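PDB 4XL1: delta-like protein from Rattus norvegicus, which probably acts as a Notch ligand of the Delta type, engaging Notch receptors on neighbouring cells through its amino-terminal C2-like and DSL regions. Local coordinates for residues B[65-70]-B[75-80]. The protein carries 3 engineered substitutions. Sequence-based numbering, arbitrary orientation.
Sequences FVIRDK and GRNPLQ
The Asn77 carboxamide meets two side chains of 65-70 at its nitrogen end: methyl CG2 of Ile67 sits beneath ND2 on one face, 3.9 Å from that atom, and OD1 of Asp69 approaches from the side opposite that methyl, tilted well out of the amide plane and 3.0 Å from Asn77 ND2. Carboxylate and amide planes are turned 45° apart. Pro78 CD lies over one face of the carboxylate, 3.7 Å from Asp69 OD1. The amide takes this place because CG of Asn77 is anti to its backbone N (chi1 -163°), which carries the group back along 65-70 towards Ile67. Its OD1 accepts a hydrogen bond from Leu10 N, which ties the amide to strand 4-14. Asp69 OD2 has a long, weak ion pair with Arg9 of the same strand. The backbones are joined where Lys70 N donates to Asn77 O over 2.9 Å with a nearly straight N-H...O angle of 163°. The same oxygen receives a bent CA-H...O contact from Asp69 CA at 3.2 Å. That carbonyl leads into the cis peptide bond before Pro78, after which the chain enters strand 79-83. Strands 65-66 and 79-83 both pair with strand 4-14 in the C2-like domain, and this contact closes the neck of the loop between them; within that loop, Arg76 NE bonds to Ser72 O. Asp69 OD1 also lies 3.4 Å from Asn77 O, two acceptors without a bond, a proximity that the Lys70 N-H bond to the carbonyl would partly offset. The main-chain bond thus joins the two limbs of the turn, while the buried Asn77 amide connects it to strand 4-14, with exposed charged residues around.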
loop_
_atom_site.group_PDB
_atom_site.type_symbol
_atom_site.label_atom_id
_atom_site.label_comp_id
_atom_site.label_asym_id
_atom_site.label_seq_id
_atom_site.Cartn_x
_atom_site.Cartn_y
_atom_site.Cartn_z
ATOM N N PHE B 65 16.818 -11.461 -22.731
ATOM C CA PHE B 65 17.806 -11.196 -21.683
ATOM C C PHE B 65 17.338 -11.603 -20.284
ATOM O O PHE B 65 16.143 -11.611 -19.991
ATOM C CB PHE B 65 18.187 -9.709 -21.669
ATOM C CG PHE B 65 17.009 -8.773 -21.647
ATOM C CD1 PHE B 65 16.380 -8.396 -22.824
ATOM C CD2 PHE B 65 16.540 -8.260 -20.450
ATOM C CE1 PHE B 65 15.297 -7.533 -22.804
ATOM C CE2 PHE B 65 15.460 -7.395 -20.424
ATOM C CZ PHE B 65 14.839 -7.032 -21.602
ATOM N N VAL B 66 18.300 -11.941 -19.427
ATOM C CA VAL B 66 18.037 -12.174 -18.009
ATOM C C VAL B 66 18.190 -10.854 -17.259
ATOM O O VAL B 66 19.151 -10.121 -17.484
ATOM C CB VAL B 66 18.998 -13.230 -17.415
ATOM C CG1 VAL B 66 18.860 -13.300 -15.898
ATOM C CG2 VAL B 66 18.747 -14.593 -18.040
ATOM N N ILE B 67 17.254 -10.546 -16.368
ATOM C CA ILE B 67 17.342 -9.305 -15.607
ATOM C C ILE B 67 17.819 -9.534 -14.175
ATOM O O ILE B 67 17.201 -10.290 -13.426
ATOM C CB ILE B 67 15.980 -8.578 -15.551
ATOM C CG1 ILE B 67 15.406 -8.377 -16.955
ATOM C CG2 ILE B 67 16.109 -7.256 -14.803
ATOM C CD1 ILE B 67 14.210 -9.259 -17.254
ATOM N N ARG B 68 18.915 -8.884 -13.795
ATOM C CA ARG B 68 19.435 -9.035 -12.439
ATOM C C ARG B 68 19.141 -7.819 -11.577
ATOM O O ARG B 68 18.916 -6.714 -12.069
ATOM C CB ARG B 68 20.940 -9.309 -12.413
ATOM C CG ARG B 68 21.339 -10.666 -12.945
ATOM C CD ARG B 68 22.850 -10.816 -12.992
ATOM N NE ARG B 68 23.463 -10.663 -11.672
ATOM C CZ ARG B 68 24.776 -10.653 -11.457
ATOM N NH1 ARG B 68 25.613 -10.801 -12.475
ATOM N NH2 ARG B 68 25.252 -10.509 -10.227
ATOM N N ASP B 69 19.138 -8.067 -10.276
ATOM C CA ASP B 69 18.876 -7.071 -9.258
ATOM C C ASP B 69 19.949 -5.999 -9.159
ATOM O O ASP B 69 21.133 -6.230 -9.422
ATOM C CB ASP B 69 18.736 -7.745 -7.894
ATOM C CG ASP B 69 17.490 -8.599 -7.788
ATOM O OD1 ASP B 69 16.514 -8.333 -8.522
ATOM O OD2 ASP B 69 17.494 -9.547 -6.975
ATOM N N LYS B 70 19.507 -4.824 -8.727
ATOM C CA LYS B 70 20.363 -3.672 -8.512
ATOM C C LYS B 70 19.827 -2.954 -7.280
ATOM O O LYS B 70 18.876 -2.184 -7.376
ATOM C CB LYS B 70 20.333 -2.741 -9.723
ATOM C CG LYS B 70 21.707 -2.405 -10.278
ATOM C CD LYS B 70 21.616 -1.842 -11.686
ATOM C CE LYS B 70 22.470 -2.639 -12.660
ATOM N NZ LYS B 70 21.655 -3.591 -13.463
ATOM N N GLY B 75 17.179 2.336 -12.743
ATOM C CA GLY B 75 17.155 1.031 -13.382
ATOM C C GLY B 75 16.983 -0.050 -12.358
ATOM O O GLY B 75 17.290 -1.231 -12.621
ATOM N N ARG B 76 16.466 0.379 -11.205
ATOM C CA ARG B 76 16.408 -0.466 -10.016
ATOM C C ARG B 76 15.574 -1.699 -10.202
ATOM O O ARG B 76 14.553 -1.627 -10.888
ATOM C CB ARG B 76 15.819 0.234 -8.807
ATOM C CG ARG B 76 16.729 1.331 -8.347
ATOM C CD ARG B 76 15.996 1.885 -7.095
ATOM N NE ARG B 76 16.777 2.999 -6.629
ATOM C CZ ARG B 76 16.349 3.748 -5.649
ATOM N NH1 ARG B 76 15.203 3.439 -5.100
ATOM N NH2 ARG B 76 17.005 4.792 -5.230
ATOM N N ASN B 77 15.970 -2.776 -9.515
ATOM C CA ASN B 77 15.273 -4.050 -9.498
ATOM C C ASN B 77 15.609 -4.781 -8.202
ATOM O O ASN B 77 16.779 -5.002 -7.907
ATOM C CB ASN B 77 15.652 -4.890 -10.719
ATOM C CG ASN B 77 14.678 -6.028 -10.967
ATOM O OD1 ASN B 77 13.496 -5.773 -11.149
ATOM N ND2 ASN B 77 15.160 -7.279 -10.978
ATOM N N PRO B 78 14.586 -5.127 -7.405
ATOM C CA PRO B 78 13.143 -4.954 -7.630
ATOM C C PRO B 78 12.625 -3.502 -7.706
ATOM O O PRO B 78 13.166 -2.599 -7.061
ATOM C CB PRO B 78 12.523 -5.629 -6.400
ATOM C CG PRO B 78 13.551 -6.574 -5.898
ATOM C CD PRO B 78 14.867 -5.927 -6.197
ATOM N N LEU B 79 11.565 -3.301 -8.488
ATOM C CA LEU B 79 10.892 -2.002 -8.564
ATOM C C LEU B 79 10.122 -1.754 -7.274
ATOM O O LEU B 79 9.688 -2.699 -6.617
ATOM C CB LEU B 79 9.945 -1.929 -9.768
ATOM C CG LEU B 79 10.518 -2.093 -11.175
ATOM C CD1 LEU B 79 9.429 -2.549 -12.132
ATOM C CD2 LEU B 79 11.123 -0.782 -11.643
ATOM N N GLN B 80 9.946 -0.485 -6.920
ATOM C CA GLN B 80 9.235 -0.134 -5.698
ATOM C C GLN B 80 8.015 0.739 -5.980
ATOM O O GLN B 80 8.123 1.768 -6.645
ATOM C CB GLN B 80 10.179 0.599 -4.741
ATOM C CG GLN B 80 11.467 -0.152 -4.431
ATOM C CD GLN B 80 11.384 -0.991 -3.172
ATOM O OE1 GLN B 80 11.741 -2.169 -3.174
ATOM N NE2 GLN B 80 10.933 -0.381 -2.085
#